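Long-range contacts in cyclic GMP-AMP synthase-like receptor (Tribolium castaneum, PDB 7LT2), which catalyses formation of cyclic GMP-AMP from ATP and GTP when it senses double-stranded RNA, acting as an innate immune receptor: residues L28-R33 with T160-T165; P44-L49 with L73-H78; V304-L309 with Y349-I354. One frame throughout, in Å; residues are numbered along the deposited sequence.

Contact 1: residues L28-R33 with T160-T165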
# COMPACT_ATOMS: atom_id res chain seq x y z
N LEU A 28 -11.14 -12.02 3.16
CA LEU A 28 -9.70 -12.06 2.89
C LEU A 28 -8.90 -12.11 4.18
O LEU A 28 -7.91 -12.85 4.27
CB LEU A 28 -9.30 -10.85 2.06
CG LEU A 28 -9.79 -10.84 0.61
CD1 LEU A 28 -9.70 -9.45 0.01
CD2 LEU A 28 -9.00 -11.84 -0.22
N GLU A 29 -9.30 -11.34 5.19
CA GLU A 29 -8.55 -11.33 6.43
C GLU A 29 -8.64 -12.66 7.16
O GLU A 29 -7.68 -13.07 7.84
CB GLU A 29 -9.04 -10.18 7.32
CG GLU A 29 -8.69 -8.81 6.75
CD GLU A 29 -9.46 -7.68 7.40
OE1 GLU A 29 -10.05 -7.91 8.47
OE2 GLU A 29 -9.46 -6.56 6.85
N SER A 30 -9.75 -13.37 7.00
CA SER A 30 -9.89 -14.68 7.63
C SER A 30 -9.06 -15.74 6.91
O SER A 30 -8.39 -16.56 7.55
CB SER A 30 -11.37 -15.08 7.68
OG SER A 30 -11.54 -16.29 8.41
N VAL A 31 -9.07 -15.73 5.58
CA VAL A 31 -8.21 -16.64 4.83
C VAL A 31 -6.75 -16.44 5.22
O VAL A 31 -6.01 -17.41 5.46
CB VAL A 31 -8.41 -16.45 3.31
CG1 VAL A 31 -7.28 -17.13 2.54
CG2 VAL A 31 -9.76 -17.00 2.89
N LEU A 32 -6.31 -15.18 5.31
CA LEU A 32 -4.91 -14.91 5.60
C LEU A 32 -4.54 -15.26 7.04
O LEU A 32 -3.41 -15.70 7.29
CB LEU A 32 -4.59 -13.45 5.28
CG LEU A 32 -4.71 -13.10 3.79
CD1 LEU A 32 -4.69 -11.58 3.60
CD2 LEU A 32 -3.61 -13.77 2.97
N ARG A 33 -5.47 -15.09 8.00
CA ARG A 33 -5.17 -15.53 9.36
C ARG A 33 -4.95 -17.04 9.41
O ARG A 33 -4.04 -17.52 10.09
CB ARG A 33 -6.28 -15.11 10.32
CG ARG A 33 -6.11 -13.71 10.89
CD ARG A 33 -7.05 -13.46 12.06
NE ARG A 33 -8.44 -13.46 11.63
CZ ARG A 33 -9.08 -12.39 11.20
NH1 ARG A 33 -8.51 -11.20 11.16
NH2 ARG A 33 -10.34 -12.51 10.79
N THR A 160 -10.76 -23.41 4.57
CA THR A 160 -12.11 -23.13 5.02
C THR A 160 -12.08 -22.18 6.21
O THR A 160 -11.09 -22.13 6.95
CB THR A 160 -12.85 -24.42 5.41
OG1 THR A 160 -12.18 -25.03 6.51
CG2 THR A 160 -12.87 -25.39 4.24
N ASN A 161 -13.16 -21.43 6.38
CA ASN A 161 -13.34 -20.57 7.54
C ASN A 161 -14.83 -20.32 7.71
O ASN A 161 -15.66 -21.01 7.09
CB ASN A 161 -12.54 -19.28 7.41
CG ASN A 161 -12.84 -18.53 6.13
OD1 ASN A 161 -13.98 -18.14 5.87
ND2 ASN A 161 -11.81 -18.30 5.31
N GLU A 162 -15.18 -19.34 8.54
CA GLU A 162 -16.59 -19.11 8.85
C GLU A 162 -17.37 -18.57 7.66
O GLU A 162 -18.60 -18.61 7.68
CB GLU A 162 -16.75 -18.15 10.03
CG GLU A 162 -16.27 -16.73 9.77
CD GLU A 162 -14.83 -16.51 10.18
OE1 GLU A 162 -13.94 -17.25 9.71
OE2 GLU A 162 -14.58 -15.59 11.00
N PHE A 163 -16.68 -18.09 6.62
CA PHE A 163 -17.34 -17.56 5.44
C PHE A 163 -17.43 -18.58 4.31
O PHE A 163 -17.97 -18.26 3.24
CB PHE A 163 -16.62 -16.30 4.96
CG PHE A 163 -16.54 -15.23 6.01
CD1 PHE A 163 -17.68 -14.55 6.41
CD2 PHE A 163 -15.34 -14.93 6.62
CE1 PHE A 163 -17.62 -13.58 7.39
CE2 PHE A 163 -15.26 -13.96 7.60
CZ PHE A 163 -16.41 -13.28 7.99
N GLY A 164 -16.92 -19.79 4.51
CA GLY A 164 -17.04 -20.83 3.50
C GLY A 164 -15.71 -21.44 3.10
O GLY A 164 -14.78 -21.52 3.90
N THR A 165 -15.63 -21.89 1.85
CA THR A 165 -14.47 -22.57 1.31
C THR A 165 -13.82 -21.71 0.24
O THR A 165 -14.51 -21.09 -0.57
CB THR A 165 -14.85 -23.93 0.73
OG1 THR A 165 -15.48 -24.72 1.75
CG2 THR A 165 -13.63 -24.67 0.21
O HOH W 1 -12.58 -14.18 10.91

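Contact 2: residues P44-L49 with L73-H78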
# COMPACT_ATOMS: atom_id res chain seq x y z
N PRO A 44 9.46 -22.10 14.18
CA PRO A 44 9.45 -21.42 15.48
C PRO A 44 10.06 -20.03 15.46
O PRO A 44 9.62 -19.16 16.22
CB PRO A 44 10.26 -22.38 16.37
CG PRO A 44 10.12 -23.72 15.71
CD PRO A 44 10.08 -23.43 14.24
N LEU A 45 11.07 -19.79 14.62
CA LEU A 45 11.65 -18.45 14.55
C LEU A 45 10.65 -17.45 13.99
O LEU A 45 10.57 -16.31 14.47
CB LEU A 45 12.93 -18.47 13.71
CG LEU A 45 13.66 -17.13 13.54
CD1 LEU A 45 13.91 -16.44 14.87
CD2 LEU A 45 14.97 -17.35 12.79
N PHE A 46 9.86 -17.84 12.98
CA PHE A 46 8.81 -16.95 12.51
C PHE A 46 7.79 -16.69 13.60
O PHE A 46 7.34 -15.55 13.78
CB PHE A 46 8.10 -17.51 11.27
CG PHE A 46 6.85 -16.75 10.90
CD1 PHE A 46 6.94 -15.45 10.43
CD2 PHE A 46 5.59 -17.31 11.07
CE1 PHE A 46 5.79 -14.72 10.11
CE2 PHE A 46 4.44 -16.59 10.74
CZ PHE A 46 4.54 -15.30 10.26
N LYS A 47 7.39 -17.73 14.34
CA LYS A 47 6.42 -17.52 15.40
C LYS A 47 6.96 -16.55 16.44
O LYS A 47 6.22 -15.69 16.94
CB LYS A 47 6.04 -18.85 16.05
CG LYS A 47 4.88 -18.74 17.03
CD LYS A 47 4.51 -20.10 17.58
CE LYS A 47 3.29 -20.01 18.48
NZ LYS A 47 2.77 -21.36 18.78
N ALA A 48 8.26 -16.64 16.75
CA ALA A 48 8.86 -15.74 17.73
C ALA A 48 8.94 -14.31 17.21
O ALA A 48 8.69 -13.36 17.95
CB ALA A 48 10.24 -16.25 18.13
N LEU A 49 9.30 -14.15 15.93
CA LEU A 49 9.46 -12.80 15.37
C LEU A 49 8.12 -12.12 15.11
O LEU A 49 8.03 -10.89 15.21
CB LEU A 49 10.23 -12.87 14.06
CG LEU A 49 11.75 -13.03 14.18
CD1 LEU A 49 12.31 -13.50 12.85
CD2 LEU A 49 12.35 -11.70 14.59
N LEU A 73 0.03 -7.80 2.15
CA LEU A 73 0.05 -8.22 3.55
C LEU A 73 1.45 -7.93 4.08
O LEU A 73 2.39 -8.69 3.84
CB LEU A 73 -0.30 -9.70 3.70
CG LEU A 73 -0.48 -10.11 5.17
CD1 LEU A 73 -1.72 -9.45 5.74
CD2 LEU A 73 -0.56 -11.62 5.28
N ASP A 74 1.59 -6.82 4.79
CA ASP A 74 2.86 -6.47 5.43
C ASP A 74 2.95 -7.25 6.73
O ASP A 74 2.28 -6.94 7.71
CB ASP A 74 2.96 -4.97 5.66
CG ASP A 74 3.11 -4.19 4.36
OD1 ASP A 74 3.72 -4.73 3.41
OD2 ASP A 74 2.59 -3.06 4.29
N ILE A 75 3.78 -8.29 6.73
CA ILE A 75 3.95 -9.18 7.87
C ILE A 75 5.04 -8.57 8.75
O ILE A 75 6.21 -8.53 8.36
CB ILE A 75 4.33 -10.60 7.41
CG1 ILE A 75 3.24 -11.16 6.50
CG2 ILE A 75 4.55 -11.52 8.62
CD1 ILE A 75 3.65 -12.42 5.74
N LEU A 76 4.65 -8.07 9.93
CA LEU A 76 5.56 -7.27 10.75
C LEU A 76 6.28 -8.17 11.75
O LEU A 76 5.67 -8.73 12.67
CB LEU A 76 4.79 -6.16 11.47
CG LEU A 76 3.95 -5.24 10.57
CD1 LEU A 76 3.51 -4.01 11.34
CD2 LEU A 76 4.70 -4.83 9.31
N LEU A 77 7.59 -8.31 11.56
CA LEU A 77 8.48 -9.05 12.45
C LEU A 77 9.18 -8.07 13.37
O LEU A 77 9.48 -6.94 12.98
CB LEU A 77 9.50 -9.85 11.63
CG LEU A 77 8.93 -10.57 10.41
CD1 LEU A 77 10.04 -11.06 9.49
CD2 LEU A 77 8.04 -11.72 10.85
N HIS A 78 9.45 -8.49 14.60
CA HIS A 78 10.06 -7.60 15.58
C HIS A 78 11.31 -8.24 16.16
O HIS A 78 11.24 -9.33 16.73
CB HIS A 78 9.09 -7.25 16.72
CG HIS A 78 9.70 -6.37 17.76
ND1 HIS A 78 10.07 -5.07 17.51
CD2 HIS A 78 10.03 -6.62 19.05
CE1 HIS A 78 10.60 -4.55 18.61
NE2 HIS A 78 10.58 -5.47 19.56
O HOH W 2 9.66 -10.49 18.49

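Contact 3: residues V304-L309 with Y349-I354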
# COMPACT_ATOMS: atom_id res chain seq x y z
N VAL A 304 -13.56 21.16 -3.60
CA VAL A 304 -12.37 20.41 -3.18
C VAL A 304 -11.68 19.79 -4.39
O VAL A 304 -10.45 19.86 -4.52
CB VAL A 304 -12.75 19.35 -2.13
CG1 VAL A 304 -11.53 18.49 -1.75
CG2 VAL A 304 -13.33 20.00 -0.89
N PHE A 305 -12.46 19.18 -5.29
CA PHE A 305 -11.88 18.57 -6.49
C PHE A 305 -11.17 19.61 -7.34
O PHE A 305 -10.02 19.40 -7.75
CB PHE A 305 -12.98 17.87 -7.29
CG PHE A 305 -12.54 17.43 -8.67
CD1 PHE A 305 -11.67 16.36 -8.83
CD2 PHE A 305 -13.02 18.07 -9.80
CE1 PHE A 305 -11.27 15.95 -10.10
CE2 PHE A 305 -12.63 17.67 -11.07
CZ PHE A 305 -11.75 16.61 -11.22
N MET A 306 -11.83 20.73 -7.64
CA MET A 306 -11.23 21.74 -8.50
C MET A 306 -9.98 22.35 -7.86
O MET A 306 -8.98 22.60 -8.54
CB MET A 306 -12.24 22.84 -8.81
CG MET A 306 -13.35 22.40 -9.75
SD MET A 306 -12.73 21.85 -11.35
CE MET A 306 -11.83 23.31 -11.87
N THR A 307 -10.03 22.60 -6.55
CA THR A 307 -8.89 23.24 -5.91
C THR A 307 -7.70 22.29 -5.82
O THR A 307 -6.56 22.70 -6.11
CB THR A 307 -9.28 23.74 -4.52
OG1 THR A 307 -10.23 24.80 -4.66
CG2 THR A 307 -8.06 24.27 -3.78
N THR A 308 -7.93 21.03 -5.44
CA THR A 308 -6.81 20.09 -5.35
C THR A 308 -6.29 19.73 -6.73
O THR A 308 -5.09 19.48 -6.89
CB THR A 308 -7.21 18.83 -4.57
OG1 THR A 308 -8.35 18.19 -5.17
CG2 THR A 308 -7.52 19.17 -3.12
N LEU A 309 -7.16 19.72 -7.75
CA LEU A 309 -6.69 19.47 -9.11
C LEU A 309 -5.75 20.58 -9.58
O LEU A 309 -4.72 20.31 -10.19
CB LEU A 309 -7.87 19.33 -10.07
CG LEU A 309 -7.55 19.15 -11.56
CD1 LEU A 309 -6.76 17.87 -11.82
CD2 LEU A 309 -8.82 19.16 -12.39
N TYR A 349 -5.39 22.34 -19.78
CA TYR A 349 -6.50 22.36 -20.73
C TYR A 349 -7.77 21.82 -20.09
O TYR A 349 -8.86 22.37 -20.30
CB TYR A 349 -6.16 21.55 -21.98
CG TYR A 349 -7.38 20.91 -22.61
CD1 TYR A 349 -8.25 21.66 -23.40
CD2 TYR A 349 -7.68 19.57 -22.39
CE1 TYR A 349 -9.38 21.08 -23.96
CE2 TYR A 349 -8.81 18.99 -22.95
CZ TYR A 349 -9.65 19.75 -23.74
OH TYR A 349 -10.77 19.17 -24.29
N ILE A 350 -7.66 20.73 -19.33
CA ILE A 350 -8.84 20.13 -18.71
C ILE A 350 -9.45 21.10 -17.71
O ILE A 350 -10.68 21.29 -17.68
CB ILE A 350 -8.47 18.79 -18.06
CG1 ILE A 350 -8.08 17.78 -19.14
CG2 ILE A 350 -9.62 18.27 -17.20
CD1 ILE A 350 -7.53 16.47 -18.61
N ILE A 351 -8.62 21.75 -16.89
CA ILE A 351 -9.12 22.71 -15.91
C ILE A 351 -9.90 23.83 -16.61
O ILE A 351 -10.99 24.21 -16.17
CB ILE A 351 -7.97 23.27 -15.06
CG1 ILE A 351 -7.33 22.15 -14.24
CG2 ILE A 351 -8.47 24.38 -14.15
CD1 ILE A 351 -6.08 22.56 -13.51
N LYS A 352 -9.36 24.35 -17.72
CA LYS A 352 -10.06 25.40 -18.45
C LYS A 352 -11.39 24.89 -19.00
O LYS A 352 -12.37 25.64 -19.06
CB LYS A 352 -9.19 25.92 -19.59
CG LYS A 352 -7.89 26.56 -19.14
CD LYS A 352 -8.14 27.76 -18.25
CE LYS A 352 -8.07 29.06 -19.03
NZ LYS A 352 -6.68 29.33 -19.50
N ASP A 353 -11.44 23.62 -19.39
CA ASP A 353 -12.63 23.07 -20.02
C ASP A 353 -13.74 22.77 -19.02
O ASP A 353 -14.92 22.75 -19.39
CB ASP A 353 -12.27 21.80 -20.80
CG ASP A 353 -13.33 21.40 -21.79
OD1 ASP A 353 -13.60 22.20 -22.71
OD2 ASP A 353 -13.88 20.29 -21.66
N ILE A 354 -13.39 22.53 -17.75
CA ILE A 354 -14.38 22.18 -16.73
C ILE A 354 -14.61 23.29 -15.72
O ILE A 354 -15.62 23.25 -15.00
CB ILE A 354 -13.99 20.88 -16.00
CG1 ILE A 354 -12.74 21.09 -15.14
CG2 ILE A 354 -13.76 19.75 -17.00
CD1 ILE A 354 -12.29 19.85 -14.39

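Contact 1: residues L28-R33 with T160-T165
Asn161 and Ser30 meet where a β-hairpin tip of the nucleotidyltransferase domain comes up against the flank of a helix. The tip is a two-residue hairpin loop: a type I turn runs from Asn161 to Gly164, and the backbones of these two end residues bond to each other in both directions. Asn161 has CG set between its backbone N and carbonyl carbon (chi1 54°), which brings OD1 round to accept from Phe163 N at 2.8 Å, in the carbonyl plane. This is an Asx turn. With the amide so fixed, Asn161 ND2 lies 3.4 Å from Val31 CG2 and Asn161 CB 3.3 Å from Ser30 OG.

Glu162 comes next and gives the direct polar link. Its chain bends at chi2 (-93°), bringing the carboxylate back to the helix, where Ser30 OG donates to Glu162 OE1 at 2.9 Å from above the carboxylate plane, 41° out of it. Glu162 CG itself lies over one face of the Phe163 ring. On the solvent side Arg33 NH2 donates to a water at 2.8 Å; a bridge from it to Glu162 is doubtful, the spacing being too short.

Phe163 then offers its ring edge, with CE2 4.0 Å from Ser30 CB.

Behind the hairpin tip the long helix 18-42 lies across the sheet. Val31 packs on Phe166 and Ile168 of strand 164-171 and on Ile181 of strand 177-183, whereas Leu28 and Leu32 reach residues of strand 188-200 and Phe71 of strand 70-77, an ATP-binding residue by similarity.

Contact 2: residues P44-L49 with L73-H78
Leu49 and Leu77 meet in the nucleotidyltransferase core, where the short helix 44-49 lies beside the end of strand 70-77. The other end of this strand carries Glu70 and Asp72, which by similarity bind the catalytic magnesium. The axes of 44-49 and 73-77 lie at 87° and come within 8.7 Å, and the helix leads straight into strand 50-56, the antiparallel neighbour of strand 70-77.

The apolar part centres on Phe46. With CG anti to the backbone N (chi1 170°), its ring reaches out from the helix toward the strand and crosses two side chains at about a right angle. Ile75 CG2 sits in the ring plane, at the edge, 3.7 Å from Phe46 CE1. Leu77 CD2 approaches the same corner obliquely, 3.8 Å from Phe46 CE1. Trp137 and Leu141 of helix 131-147 also pack on Phe46, and Met138 on Ile75, so the ring is held between the strand and that helix.

Closer to the backbone, Leu49 CB rests 3.9 Å from Leu77 CB, and Leu49 CD2 packs against the backbone of His78, 3.4 Å from His78 O. The Leu49 carbonyl has two donors from 73-78: Leu77 CA gives a CA-H...O contact, and His78 N donates to Leu49 O at 2.9 Å, tilted 24° from the carbonyl plane.

Contact 3: residues V304-L309 with Y349-I354
Phe305, Met306 and Leu309 of helix 301-318 pack on Ile351 and Ile354 of helix 337-354, an antiparallel helix pair in the helical HhH/H2TH-like part of the Mab-21 fold. The short segments cross at -152°, and their axes come no nearer than 11.4 Å, a wide spacing bridged by side-chain ends.

Phe305 contributes its ring atom CE2, 4.0 Å from Ile354 CD1, the two side chains crossing at about a right angle; Leu264 of helix 258-272 also packs on this ring. Met306 does more. The bend at chi2 (-60°) brings its sulfur across to the facing helix, where Met306 SD lies 3.7 Å from Ile354 CD1. The bend at chi3 (-57°) then turns the terminal methyl CE to Ile354 CG1 and Ile351 CG2.

One turn on from Phe305, Leu309 slides past Ile351 in the opposite direction and meets Ile354 tip to tip. Leu309 CD2 serves both neighbours, 3.8 Å from Ile351 CG1 and 4.1 Å from Ile354 CD1.

Contacts 1 and 2 place consecutive helices, 18-42 and 44-49, on the same mixed sheet, and contact 2 is nested within the chain loop that contact 1 closes. They touch through Leu32 CD1 and Leu73 CD1, 4.2 Å apart. Contact 3 lies on the opposite side of the chain's centre, about 43 Å and 45 Å from the other two between centres, in an all-helical region. Chemistry follows place: contact 1, partly buried at a hairpin tip, uses a hydroxyl and a carboxylate; contact 2 is buried and adds a main-chain hydrogen bond to its apolar packing; contact 3, also buried, joins its helices through apolar side chains and a thioether.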